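Local coordinates for brefeldin A esterase (Bacillus subtilis, PDB 1JKM), which is a serine hydrolase of the hormone-sensitive lipase family that degrades brefeldin A, probably by hydrolysing the ester bond of its macrocyclic lactone ring, at residues Asp79-Thr84 against Val99-Gly104; His159-Gly164 against Arg261-Thr266; Ala171-Asp176 against Arg209-Ala214. One frame throughout, in Å; residues are numbered along the deposited sequence.

In the fold
Contact 1 closes before the other two open, and contact 3 is nested inside the loop that contact 2 closes. Contact 1 lies in the hairpin of strands 80-88 and 94-102 at one margin of the central alpha/beta hydrolase sheet. Contacts 2 and 3 share helix 163-177: contact 2 sits at its N-terminal start, contact 3 near its C-terminal end. Their centres are 23 Å apart and their nearest atoms about 7 Å. Contact 1 is 23 Å from contact 3 and 33 Å from contact 2, centre to centre. Contact 2 borders M120 and T121, directly after an HGGG sequence that in this family contributes to the oxyanion hole.

Contact 1: residues Asp79-Thr84 against Val99-Gly104; sequences DVETST and VFRPAG
E81 gives up the most surface here, and its backbone is paired with R101 in both directions: E81 N donates to R101 O at 2.7 Å, with the donor nearly in line with the C=O bond (172°), and R101 N returns a bond to E81 O. The side chain of E81 runs out on the face that also carries R101, S83 and V99. E81 CG lies 3.9 Å from A103 CA, whereas the carboxylate passes R101 obliquely and leaves E81 OE2 5.1 Å from R101 NE, too far for a salt bridge. The guanidinium is bonded through NH2 to L182 O instead. These pairs belong to the antiparallel hairpin 80-88/94-102, whose first strand is outermost in the alpha/beta hydrolase sheet; the two short strand segments run at 154° to each other. V99 forms the next hydrogen-bonded pair, with S83. S83 OG, set between its own backbone N and carbonyl carbon (chi1 56°), meets V99 CB at 3.4 Å, and a water donates to V99 O while also bonded to S83 OG. On the other face, that of T82 and F100, T82 CG2 approaches F100 CD2 obliquely at 3.6 Å, and F100 packs on C134 and A138 of helix 128-139. Beyond the strand ends, A103 N donates to D79 O at 2.9 Å, tilted from the carbonyl plane, and A103 CB rests 3.6 Å from D79 O.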
ATOM      1  N   ASP B  79       3.018  10.423 -25.436  1.00 40.45           N
ATOM      2  CA  ASP B  79       3.077  10.701 -26.870  1.00 42.73           C
ATOM      3  C   ASP B  79       1.648  10.801 -27.413  1.00 41.85           C
ATOM      4  O   ASP B  79       1.128   9.947 -28.125  1.00 42.90           O
ATOM      5  CB  ASP B  79       3.936   9.737 -27.651  1.00 52.96           C
ATOM      6  CG  ASP B  79       3.833   8.271 -27.334  1.00 60.86           C
ATOM      7  OD1 ASP B  79       3.723   7.862 -26.157  1.00 64.28           O
ATOM      8  OD2 ASP B  79       3.876   7.489 -28.319  1.00 68.65           O
ATOM      9  N   VAL B  80       0.971  11.844 -26.951  1.00 38.11           N
ATOM     10  CA  VAL B  80      -0.472  11.987 -27.059  1.00 37.99           C
ATOM     11  C   VAL B  80      -0.693  13.378 -27.640  1.00 40.02           C
ATOM     12  O   VAL B  80       0.025  14.298 -27.225  1.00 42.33           O
ATOM     13  CB  VAL B  80      -1.157  11.838 -25.688  1.00 35.13           C
ATOM     14  CG1 VAL B  80      -2.560  12.412 -25.631  1.00 37.35           C
ATOM     15  CG2 VAL B  80      -1.200  10.343 -25.340  1.00 29.25           C
ATOM     16  N   GLU B  81      -1.535  13.486 -28.655  1.00 37.12           N
ATOM     17  CA  GLU B  81      -1.972  14.834 -29.020  1.00 39.21           C
ATOM     18  C   GLU B  81      -3.408  15.105 -28.604  1.00 39.99           C
ATOM     19  O   GLU B  81      -4.263  14.245 -28.375  1.00 37.89           O
ATOM     20  CB  GLU B  81      -1.741  15.132 -30.481  1.00 48.31           C
ATOM     21  CG  GLU B  81      -1.715  14.002 -31.484  1.00 52.06           C
ATOM     22  CD  GLU B  81      -1.775  14.618 -32.882  1.00 65.76           C
ATOM     23  OE1 GLU B  81      -0.693  15.032 -33.355  1.00 70.59           O
ATOM     24  OE2 GLU B  81      -2.892  14.692 -33.445  1.00 70.42           O
ATOM     25  N   THR B  82      -3.638  16.399 -28.435  1.00 39.16           N
ATOM     26  CA  THR B  82      -4.817  16.964 -27.803  1.00 38.39           C
ATOM     27  C   THR B  82      -5.407  18.005 -28.746  1.00 41.88           C
ATOM     28  O   THR B  82      -4.712  18.649 -29.535  1.00 43.92           O
ATOM     29  CB  THR B  82      -4.400  17.653 -26.496  1.00 41.34           C
ATOM     30  OG1 THR B  82      -3.284  18.486 -26.886  1.00 47.49           O
ATOM     31  CG2 THR B  82      -3.906  16.671 -25.431  1.00 36.85           C
ATOM     32  N   SER B  83      -6.718  18.115 -28.750  1.00 40.92           N
ATOM     33  CA  SER B  83      -7.388  19.160 -29.524  1.00 38.77           C
ATOM     34  C   SER B  83      -8.653  19.455 -28.752  1.00 40.13           C
ATOM     35  O   SER B  83      -8.930  18.691 -27.806  1.00 36.36           O
ATOM     36  CB  SER B  83      -7.683  18.648 -30.923  1.00 39.70           C
ATOM     37  OG  SER B  83      -8.444  17.453 -30.808  1.00 47.90           O
ATOM     38  N   THR B  84      -9.320  20.565 -29.081  1.00 36.19           N
ATOM     39  CA  THR B  84     -10.558  20.869 -28.367  1.00 36.26           C
ATOM     40  C   THR B  84     -11.670  21.122 -29.380  1.00 39.01           C
ATOM     41  O   THR B  84     -11.403  21.429 -30.546  1.00 40.18           O
ATOM     42  CB  THR B  84     -10.458  22.075 -27.428  1.00 41.46           C
ATOM     43  OG1 THR B  84     -10.243  23.256 -28.212  1.00 48.12           O
ATOM     44  CG2 THR B  84      -9.301  21.992 -26.450  1.00 46.17           C
ATOM     45  N   VAL B  99     -10.147  16.503 -26.478  1.00 31.42           N
ATOM     46  CA  VAL B  99      -9.865  15.311 -27.251  1.00 30.90           C
ATOM     47  C   VAL B  99      -8.390  14.921 -27.203  1.00 34.32           C
ATOM     48  O   VAL B  99      -7.463  15.682 -27.476  1.00 36.62           O
ATOM     49  CB  VAL B  99     -10.255  15.489 -28.735  1.00 32.09           C
ATOM     50  CG1 VAL B  99      -9.974  14.234 -29.554  1.00 27.05           C
ATOM     51  CG2 VAL B  99     -11.724  15.867 -28.870  1.00 31.36           C
ATOM     52  N   PHE B 100      -8.115  13.676 -26.828  1.00 31.00           N
ATOM     53  CA  PHE B 100      -6.792  13.114 -26.670  1.00 26.67           C
ATOM     54  C   PHE B 100      -6.629  11.909 -27.586  1.00 31.14           C
ATOM     55  O   PHE B 100      -7.527  11.047 -27.625  1.00 31.38           O
ATOM     56  CB  PHE B 100      -6.657  12.585 -25.224  1.00 29.49           C
ATOM     57  CG  PHE B 100      -6.845  13.613 -24.151  1.00 24.08           C
ATOM     58  CD1 PHE B 100      -8.111  14.003 -23.731  1.00 28.64           C
ATOM     59  CD2 PHE B 100      -5.735  14.181 -23.538  1.00 26.93           C
ATOM     60  CE1 PHE B 100      -8.288  14.947 -22.745  1.00 24.26           C
ATOM     61  CE2 PHE B 100      -5.905  15.129 -22.538  1.00 32.32           C
ATOM     62  CZ  PHE B 100      -7.163  15.512 -22.142  1.00 28.68           C
ATOM     63  N   ARG B 101      -5.568  11.844 -28.371  1.00 31.49           N
ATOM     64  CA  ARG B 101      -5.324  10.609 -29.139  1.00 34.49           C
ATOM     65  C   ARG B 101      -3.838  10.334 -29.250  1.00 31.33           C
ATOM     66  O   ARG B 101      -3.024  11.252 -29.081  1.00 37.62           O
ATOM     67  CB  ARG B 101      -5.996  10.762 -30.509  1.00 39.77           C
ATOM     68  CG  ARG B 101      -5.522  12.013 -31.221  1.00 45.38           C
ATOM     69  CD  ARG B 101      -5.849  11.959 -32.714  1.00 49.30           C
ATOM     70  NE  ARG B 101      -7.281  12.099 -32.913  1.00 49.06           N
ATOM     71  CZ  ARG B 101      -8.061  11.153 -33.438  1.00 45.27           C
ATOM     72  NH1 ARG B 101      -7.567   9.993 -33.841  1.00 38.43           N
ATOM     73  NH2 ARG B 101      -9.346  11.444 -33.546  1.00 41.43           N
ATOM     74  N   PRO B 102      -3.441   9.083 -29.436  1.00 32.63           N
ATOM     75  CA  PRO B 102      -2.050   8.709 -29.620  1.00 34.90           C
ATOM     76  C   PRO B 102      -1.398   9.380 -30.827  1.00 37.47           C
ATOM     77  O   PRO B 102      -1.972   9.348 -31.908  1.00 36.47           O
ATOM     78  CB  PRO B 102      -2.065   7.205 -29.807  1.00 35.01           C
ATOM     79  CG  PRO B 102      -3.465   6.790 -29.986  1.00 35.21           C
ATOM     80  CD  PRO B 102      -4.357   7.981 -29.815  1.00 33.42           C
ATOM     81  N   ALA B 103      -0.285  10.076 -30.638  1.00 39.90           N
ATOM     82  CA  ALA B 103       0.405  10.720 -31.756  1.00 44.38           C
ATOM     83  C   ALA B 103       0.851   9.683 -32.786  1.00 47.05           C
ATOM     84  O   ALA B 103       1.517   8.707 -32.452  1.00 47.84           O
ATOM     85  CB  ALA B 103       1.618  11.502 -31.289  1.00 39.40           C
ATOM     86  N   GLY B 104       0.431   9.872 -34.031  1.00 51.90           N
ATOM     87  CA  GLY B 104       1.097   9.248 -35.170  1.00 55.70           C
ATOM     88  C   GLY B 104       0.560   7.834 -35.369  1.00 57.97           C
ATOM     89  O   GLY B 104       1.281   6.902 -35.725  1.00 57.82           O
TER
HETATM   90  O   HOH W   1       1.599   7.209 -29.696  1.00 71.16           O
HETATM   91  O   HOH W   2      -6.367  15.328 -30.291  1.00 51.85           O

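Contact 2: residues His159-Gly164 against Arg261-Thr266; sequences HPFPSG and RAYDPT
Y263 O, at the C-terminal end of helix 253-263, accepts the backbone N-H of F161, with F161 N at 3.0 Å. The bond is almost straight (175° at the hydrogen) and the donor lies in the carbonyl plane. Carbon atoms also lie close to Y263 O: F161 CB at 3.4 Å and P160 CB at 3.5 Å. The P160 ring also leans on the proline just past the helix, P160 CB lying 3.7 Å from P265 CD.

The aromatic pair completes the contact. With CG anti to the backbone N (chi1 175°), the F161 side chain is carried alongside Y263, so that its CB stands over one face of the tyrosine ring, offset toward the rim. Its own ring presents an edge to that face, an offset edge-to-face pair with planes at 64°; F161 CD1 is 3.5 Å from Y263 OH, which lies near the plane of the phenylalanine. P162, joined to F161 by a cis peptide bond, folds back so that its CB sits over the centre of one face of the F161 ring. The ring of H269 meets F161 as well.

The turn 160-162 leads into helix 163-177, with P162 at its N-cap, and the contact thereby ties that start to the end of helix 253-263. R261 NE donates to P265 O at 3.1 Å, a bond within segment 261-266 that links the last helical turn to the loop after it. One hydrogen bond, F161 N to Y263 O, joins the two segments; the other contacts are ring and proline packing, and A262 O is buried with no partner in the model.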
ATOM      1  N   HIS B 159     -26.218  24.951 -10.842  1.00 37.67           N
ATOM      2  CA  HIS B 159     -26.772  24.206 -11.967  1.00 38.78           C
ATOM      3  C   HIS B 159     -27.199  22.801 -11.540  1.00 36.81           C
ATOM      4  O   HIS B 159     -26.547  21.819 -11.886  1.00 38.89           O
ATOM      5  CB  HIS B 159     -25.858  24.065 -13.185  1.00 35.61           C
ATOM      6  CG  HIS B 159     -25.266  25.334 -13.695  1.00 40.92           C
ATOM      7  ND1 HIS B 159     -23.996  25.739 -13.305  1.00 41.17           N
ATOM      8  CD2 HIS B 159     -25.743  26.299 -14.513  1.00 33.28           C
ATOM      9  CE1 HIS B 159     -23.725  26.893 -13.888  1.00 41.83           C
ATOM     10  NE2 HIS B 159     -24.761  27.248 -14.623  1.00 45.25           N
ATOM     11  N   PRO B 160     -28.262  22.718 -10.765  1.00 34.13           N
ATOM     12  CA  PRO B 160     -28.751  21.451 -10.250  1.00 29.63           C
ATOM     13  C   PRO B 160     -29.323  20.556 -11.349  1.00 29.39           C
ATOM     14  O   PRO B 160     -29.372  20.836 -12.539  1.00 28.34           O
ATOM     15  CB  PRO B 160     -29.791  21.912  -9.227  1.00 32.65           C
ATOM     16  CG  PRO B 160     -30.384  23.127  -9.886  1.00 32.99           C
ATOM     17  CD  PRO B 160     -29.154  23.850 -10.377  1.00 34.38           C
ATOM     18  N   PHE B 161     -29.659  19.329 -10.963  1.00 28.76           N
ATOM     19  CA  PHE B 161     -30.169  18.315 -11.892  1.00 28.86           C
ATOM     20  C   PHE B 161     -31.376  18.929 -12.620  1.00 30.52           C
ATOM     21  O   PHE B 161     -32.180  19.497 -11.884  1.00 31.39           O
ATOM     22  CB  PHE B 161     -30.651  17.175 -10.999  1.00 27.12           C
ATOM     23  CG  PHE B 161     -31.316  16.080 -11.784  1.00 37.46           C
ATOM     24  CD1 PHE B 161     -30.538  15.090 -12.372  1.00 33.23           C
ATOM     25  CD2 PHE B 161     -32.697  16.065 -11.952  1.00 36.40           C
ATOM     26  CE1 PHE B 161     -31.134  14.076 -13.096  1.00 36.26           C
ATOM     27  CE2 PHE B 161     -33.279  15.043 -12.685  1.00 38.48           C
ATOM     28  CZ  PHE B 161     -32.509  14.053 -13.254  1.00 39.91           C
ATOM     29  N   PRO B 162     -31.439  18.826 -13.927  1.00 30.44           N
ATOM     30  CA  PRO B 162     -30.574  17.929 -14.691  1.00 28.02           C
ATOM     31  C   PRO B 162     -29.572  18.501 -15.636  1.00 27.66           C
ATOM     32  O   PRO B 162     -29.200  17.832 -16.617  1.00 28.30           O
ATOM     33  CB  PRO B 162     -31.633  17.221 -15.596  1.00 31.50           C
ATOM     34  CG  PRO B 162     -32.426  18.443 -16.027  1.00 28.79           C
ATOM     35  CD  PRO B 162     -32.719  19.060 -14.675  1.00 30.36           C
ATOM     36  N   SER B 163     -28.982  19.689 -15.396  1.00 27.30           N
ATOM     37  CA  SER B 163     -28.095  20.287 -16.366  1.00 27.81           C
ATOM     38  C   SER B 163     -26.876  19.445 -16.746  1.00 26.41           C
ATOM     39  O   SER B 163     -26.600  19.369 -17.931  1.00 26.76           O
ATOM     40  CB  SER B 163     -27.583  21.661 -15.867  1.00 35.66           C
ATOM     41  OG  SER B 163     -28.694  22.470 -15.505  1.00 37.21           O
ATOM     42  N   GLY B 164     -26.149  18.864 -15.774  1.00 26.99           N
ATOM     43  CA  GLY B 164     -24.977  18.076 -16.199  1.00 27.16           C
ATOM     44  C   GLY B 164     -25.288  16.834 -17.035  1.00 25.41           C
ATOM     45  O   GLY B 164     -24.571  16.541 -18.014  1.00 26.86           O
ATOM     46  N   ARG B 261     -27.492  17.674  -1.658  1.00 32.59           N
ATOM     47  CA  ARG B 261     -28.310  18.875  -1.525  1.00 32.91           C
ATOM     48  C   ARG B 261     -28.069  19.857  -2.638  1.00 33.24           C
ATOM     49  O   ARG B 261     -29.023  20.294  -3.304  1.00 34.36           O
ATOM     50  CB  ARG B 261     -28.079  19.502  -0.145  1.00 34.56           C
ATOM     51  CG  ARG B 261     -29.013  20.677   0.122  1.00 41.22           C
ATOM     52  CD  ARG B 261     -30.435  20.201   0.414  1.00 43.88           C
ATOM     53  NE  ARG B 261     -31.338  21.362   0.427  1.00 47.36           N
ATOM     54  CZ  ARG B 261     -31.433  22.195   1.461  1.00 42.63           C
ATOM     55  NH1 ARG B 261     -30.722  22.005   2.566  1.00 40.89           N
ATOM     56  NH2 ARG B 261     -32.269  23.219   1.380  1.00 45.99           N
ATOM     57  N   ALA B 262     -26.824  20.138  -3.013  1.00 31.72           N
ATOM     58  CA  ALA B 262     -26.547  20.998  -4.154  1.00 28.43           C
ATOM     59  C   ALA B 262     -27.074  20.407  -5.456  1.00 31.14           C
ATOM     60  O   ALA B 262     -27.476  21.148  -6.359  1.00 31.10           O
ATOM     61  CB  ALA B 262     -25.042  21.254  -4.249  1.00 29.40           C
ATOM     62  N   TYR B 263     -27.072  19.078  -5.622  1.00 28.15           N
ATOM     63  CA  TYR B 263     -27.481  18.484  -6.889  1.00 29.30           C
ATOM     64  C   TYR B 263     -29.027  18.495  -6.989  1.00 30.74           C
ATOM     65  O   TYR B 263     -29.531  18.607  -8.091  1.00 31.93           O
ATOM     66  CB  TYR B 263     -27.053  17.021  -7.002  1.00 26.77           C
ATOM     67  CG  TYR B 263     -27.055  16.425  -8.393  1.00 22.03           C
ATOM     68  CD1 TYR B 263     -26.356  16.937  -9.436  1.00 19.98           C
ATOM     69  CD2 TYR B 263     -27.750  15.225  -8.575  1.00 25.20           C
ATOM     70  CE1 TYR B 263     -26.317  16.399 -10.718  1.00 20.34           C
ATOM     71  CE2 TYR B 263     -27.740  14.660  -9.838  1.00 23.17           C
ATOM     72  CZ  TYR B 263     -27.045  15.214 -10.864  1.00 20.01           C
ATOM     73  OH  TYR B 263     -27.064  14.611 -12.089  1.00 24.46           O
ATOM     74  N   ASP B 264     -29.695  18.304  -5.869  1.00 32.76           N
ATOM     75  CA  ASP B 264     -31.173  18.189  -5.877  1.00 36.13           C
ATOM     76  C   ASP B 264     -31.750  18.971  -4.707  1.00 32.44           C
ATOM     77  O   ASP B 264     -31.983  18.424  -3.632  1.00 33.21           O
ATOM     78  CB  ASP B 264     -31.559  16.719  -5.796  1.00 38.04           C
ATOM     79  CG  ASP B 264     -33.057  16.428  -5.803  1.00 43.95           C
ATOM     80  OD1 ASP B 264     -33.857  17.225  -6.317  1.00 41.09           O
ATOM     81  OD2 ASP B 264     -33.484  15.371  -5.290  1.00 43.41           O
ATOM     82  N   PRO B 265     -31.785  20.305  -4.811  1.00 33.65           N
ATOM     83  CA  PRO B 265     -31.968  21.168  -3.651  1.00 36.80           C
ATOM     84  C   PRO B 265     -33.334  21.005  -2.992  1.00 40.05           C
ATOM     85  O   PRO B 265     -33.447  21.018  -1.763  1.00 40.62           O
ATOM     86  CB  PRO B 265     -31.726  22.568  -4.161  1.00 36.37           C
ATOM     87  CG  PRO B 265     -31.431  22.495  -5.606  1.00 37.19           C
ATOM     88  CD  PRO B 265     -31.334  21.059  -5.998  1.00 34.76           C
ATOM     89  N   THR B 266     -34.361  20.630  -3.776  1.00 43.42           N
ATOM     90  CA  THR B 266     -35.677  20.363  -3.200  1.00 44.91           C
ATOM     91  C   THR B 266     -35.769  18.961  -2.619  1.00 46.35           C
ATOM     92  O   THR B 266     -36.633  18.751  -1.765  1.00 45.73           O
ATOM     93  CB  THR B 266     -36.805  20.435  -4.246  1.00 44.88           C
ATOM     94  OG1 THR B 266     -36.923  19.114  -4.798  1.00 54.32           O
ATOM     95  CG2 THR B 266     -36.457  21.390  -5.367  1.00 46.73           C
TER

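Contact 3: residues Ala171-Asp176 against Arg209-Ala214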
ATOM      1  N   ALA B 171     -23.037  15.608 -25.457  1.00 27.59           N
ATOM      2  CA  ALA B 171     -21.707  15.225 -25.934  1.00 26.05           C
ATOM      3  C   ALA B 171     -21.644  13.804 -26.476  1.00 25.96           C
ATOM      4  O   ALA B 171     -21.031  13.569 -27.517  1.00 28.32           O
ATOM      5  CB  ALA B 171     -20.737  15.345 -24.742  1.00 28.02           C
ATOM      6  N   VAL B 172     -22.298  12.848 -25.806  1.00 27.76           N
ATOM      7  CA  VAL B 172     -22.307  11.465 -26.308  1.00 31.46           C
ATOM      8  C   VAL B 172     -22.960  11.398 -27.683  1.00 31.75           C
ATOM      9  O   VAL B 172     -22.386  10.822 -28.598  1.00 30.35           O
ATOM     10  CB  VAL B 172     -22.981  10.492 -25.313  1.00 32.12           C
ATOM     11  CG1 VAL B 172     -23.369   9.158 -25.928  1.00 31.08           C
ATOM     12  CG2 VAL B 172     -22.049  10.218 -24.129  1.00 26.88           C
ATOM     13  N   LEU B 173     -24.127  12.016 -27.860  1.00 34.11           N
ATOM     14  CA  LEU B 173     -24.764  12.067 -29.179  1.00 34.65           C
ATOM     15  C   LEU B 173     -23.941  12.757 -30.245  1.00 35.02           C
ATOM     16  O   LEU B 173     -23.755  12.232 -31.353  1.00 35.66           O
ATOM     17  CB  LEU B 173     -26.114  12.786 -29.054  1.00 40.15           C
ATOM     18  CG  LEU B 173     -27.149  12.146 -28.139  1.00 41.06           C
ATOM     19  CD1 LEU B 173     -28.442  12.952 -28.180  1.00 34.12           C
ATOM     20  CD2 LEU B 173     -27.403  10.686 -28.510  1.00 42.15           C
ATOM     21  N   TRP B 174     -23.277  13.869 -29.901  1.00 34.05           N
ATOM     22  CA  TRP B 174     -22.342  14.473 -30.837  1.00 32.40           C
ATOM     23  C   TRP B 174     -21.229  13.558 -31.297  1.00 33.46           C
ATOM     24  O   TRP B 174     -20.807  13.486 -32.459  1.00 30.01           O
ATOM     25  CB  TRP B 174     -21.760  15.753 -30.205  1.00 34.51           C
ATOM     26  CG  TRP B 174     -20.959  16.551 -31.186  1.00 37.92           C
ATOM     27  CD1 TRP B 174     -21.420  17.542 -32.014  1.00 40.59           C
ATOM     28  CD2 TRP B 174     -19.555  16.427 -31.440  1.00 41.48           C
ATOM     29  NE1 TRP B 174     -20.376  18.040 -32.768  1.00 40.06           N
ATOM     30  CE2 TRP B 174     -19.221  17.368 -32.430  1.00 45.36           C
ATOM     31  CE3 TRP B 174     -18.546  15.607 -30.926  1.00 42.25           C
ATOM     32  CZ2 TRP B 174     -17.924  17.509 -32.916  1.00 44.46           C
ATOM     33  CZ3 TRP B 174     -17.260  15.750 -31.408  1.00 43.60           C
ATOM     34  CH2 TRP B 174     -16.957  16.695 -32.397  1.00 45.17           C
ATOM     35  N   VAL B 175     -20.619  12.860 -30.319  1.00 33.34           N
ATOM     36  CA  VAL B 175     -19.521  11.953 -30.628  1.00 30.42           C
ATOM     37  C   VAL B 175     -20.034  10.819 -31.507  1.00 27.84           C
ATOM     38  O   VAL B 175     -19.365  10.443 -32.456  1.00 28.88           O
ATOM     39  CB  VAL B 175     -18.889  11.391 -29.322  1.00 34.52           C
ATOM     40  CG1 VAL B 175     -17.819  10.359 -29.616  1.00 29.85           C
ATOM     41  CG2 VAL B 175     -18.291  12.519 -28.491  1.00 32.45           C
ATOM     42  N   ASP B 176     -21.204  10.277 -31.207  1.00 27.83           N
ATOM     43  CA  ASP B 176     -21.827   9.229 -31.987  1.00 33.49           C
ATOM     44  C   ASP B 176     -22.046   9.674 -33.440  1.00 36.11           C
ATOM     45  O   ASP B 176     -21.594   9.012 -34.377  1.00 35.01           O
ATOM     46  CB  ASP B 176     -23.189   8.880 -31.363  1.00 30.27           C
ATOM     47  CG  ASP B 176     -23.858   7.791 -32.187  1.00 36.22           C
ATOM     48  OD1 ASP B 176     -23.234   6.734 -32.420  1.00 34.00           O
ATOM     49  OD2 ASP B 176     -25.008   8.006 -32.606  1.00 41.16           O
ATOM     50  N   ARG B 209     -34.800   8.292 -24.522  1.00 36.59           N
ATOM     51  CA  ARG B 209     -34.980   9.163 -25.663  1.00 34.76           C
ATOM     52  C   ARG B 209     -34.770   8.417 -26.965  1.00 35.80           C
ATOM     53  O   ARG B 209     -34.645   9.058 -28.003  1.00 37.89           O
ATOM     54  CB  ARG B 209     -34.057  10.382 -25.543  1.00 34.46           C
ATOM     55  CG  ARG B 209     -34.367  11.133 -24.247  1.00 35.59           C
ATOM     56  CD  ARG B 209     -33.992  12.605 -24.332  1.00 33.85           C
ATOM     57  NE  ARG B 209     -34.386  13.278 -23.080  1.00 35.31           N
ATOM     58  CZ  ARG B 209     -33.665  14.283 -22.569  1.00 37.89           C
ATOM     59  NH1 ARG B 209     -32.560  14.717 -23.171  1.00 30.39           N
ATOM     60  NH2 ARG B 209     -34.081  14.829 -21.440  1.00 32.79           N
ATOM     61  N   GLY B 210     -34.667   7.091 -26.939  1.00 34.85           N
ATOM     62  CA  GLY B 210     -34.524   6.303 -28.147  1.00 33.25           C
ATOM     63  C   GLY B 210     -33.160   6.348 -28.787  1.00 36.82           C
ATOM     64  O   GLY B 210     -33.086   6.064 -29.993  1.00 35.91           O
ATOM     65  N   ARG B 211     -32.073   6.720 -28.074  1.00 33.21           N
ATOM     66  CA  ARG B 211     -30.783   6.713 -28.765  1.00 31.49           C
ATOM     67  C   ARG B 211     -29.761   5.883 -27.969  1.00 32.37           C
ATOM     68  O   ARG B 211     -28.564   6.145 -28.049  1.00 33.94           O
ATOM     69  CB  ARG B 211     -30.248   8.068 -29.186  1.00 36.43           C
ATOM     70  CG  ARG B 211     -30.731   8.412 -30.627  1.00 37.59           C
ATOM     71  CD  ARG B 211     -30.077   9.601 -31.246  1.00 45.08           C
ATOM     72  NE  ARG B 211     -28.683   9.448 -31.655  1.00 48.99           N
ATOM     73  CZ  ARG B 211     -27.942  10.490 -32.042  1.00 55.69           C
ATOM     74  NH1 ARG B 211     -28.513  11.704 -32.060  1.00 55.83           N
ATOM     75  NH2 ARG B 211     -26.667  10.345 -32.406  1.00 47.16           N
ATOM     76  N   LEU B 212     -30.232   4.736 -27.489  1.00 33.38           N
ATOM     77  CA  LEU B 212     -29.355   3.738 -26.875  1.00 32.73           C
ATOM     78  C   LEU B 212     -28.303   3.211 -27.841  1.00 37.56           C
ATOM     79  O   LEU B 212     -27.159   2.909 -27.431  1.00 36.88           O
ATOM     80  CB  LEU B 212     -30.141   2.586 -26.285  1.00 27.09           C
ATOM     81  CG  LEU B 212     -29.852   2.104 -24.864  1.00 38.66           C
ATOM     82  CD1 LEU B 212     -30.300   0.679 -24.632  1.00 31.89           C
ATOM     83  CD2 LEU B 212     -28.405   2.308 -24.457  1.00 30.44           C
ATOM     84  N   ASP B 213     -28.546   3.210 -29.153  1.00 31.83           N
ATOM     85  CA  ASP B 213     -27.530   2.824 -30.120  1.00 30.20           C
ATOM     86  C   ASP B 213     -26.288   3.683 -30.172  1.00 30.79           C
ATOM     87  O   ASP B 213     -25.309   3.381 -30.874  1.00 31.65           O
ATOM     88  CB  ASP B 213     -28.185   2.799 -31.523  1.00 42.47           C
ATOM     89  CG  ASP B 213     -28.664   4.204 -31.866  1.00 47.98           C
ATOM     90  OD1 ASP B 213     -29.711   4.593 -31.301  1.00 54.23           O
ATOM     91  OD2 ASP B 213     -27.989   4.885 -32.661  1.00 54.23           O
ATOM     92  N   ALA B 214     -26.258   4.857 -29.542  1.00 27.56           N
ATOM     93  CA  ALA B 214     -25.117   5.733 -29.512  1.00 27.10           C
ATOM     94  C   ALA B 214     -24.025   5.116 -28.590  1.00 29.31           C
ATOM     95  O   ALA B 214     -22.891   5.537 -28.756  1.00 31.90           O
ATOM     96  CB  ALA B 214     -25.505   7.108 -28.967  1.00 24.56           C
TER
HETATM   97  O   HOH W   3     -24.180   4.809 -33.509  1.00 55.19           O
HETATM   98  O   HOH W   4     -27.543   7.233 -31.998  1.00 68.48           O
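The guanidinium of R211 is held in two ways at once, by a methyl group over its face and a carboxylate at its edge. L173 CD2 stands over the centre of the plane, 3.6 Å from R211 CZ. In that plane, R211 NH2 donates to D176 OD2 at 2.9 Å with an angle of 163° at the hydrogen, forming a salt bridge. The carboxylate receives it on the anti lone pair of OD2, the one turned away from OD1, and its plane is inclined 52° to the guanidinium. The arginine chain, bent at chi3, brings its guanidinium alongside L173.

D176 has CG anti to its backbone N (chi1 179°), which carries the carboxylate out toward segment 209-214. There D176 CG lies 3.7 Å from A214 CB. In a small apolar patch, A214 CB also meets L173 CD2 at 4.1 Å and V172 CG1 at 4.2 Å, and V172 in turn packs on V189 of strand 184-192 and T202 of helix 194-208.

Topologically, the contact sets one flank of helix 163-177 against the connection from helix 194-208 to strand 217-221. G210, with positive phi, is the C-prime residue of the Schellman motif ending helix 194-208; R211 follows directly, and a short 3-10 turn brings up A214.

D213 OD2 lies 4.3 Å from D176 OD2, a pair of like charges; a water lies between them, donating to both D176 OD2 and D213 OD2 and accepting from R211 NE. The other oxygen, D176 OD1, has a salt bridge to R179 NE. D176 is thus shared by two arginines, an environment that would probably favour its ionised form and offset the negative charge of D213 close by.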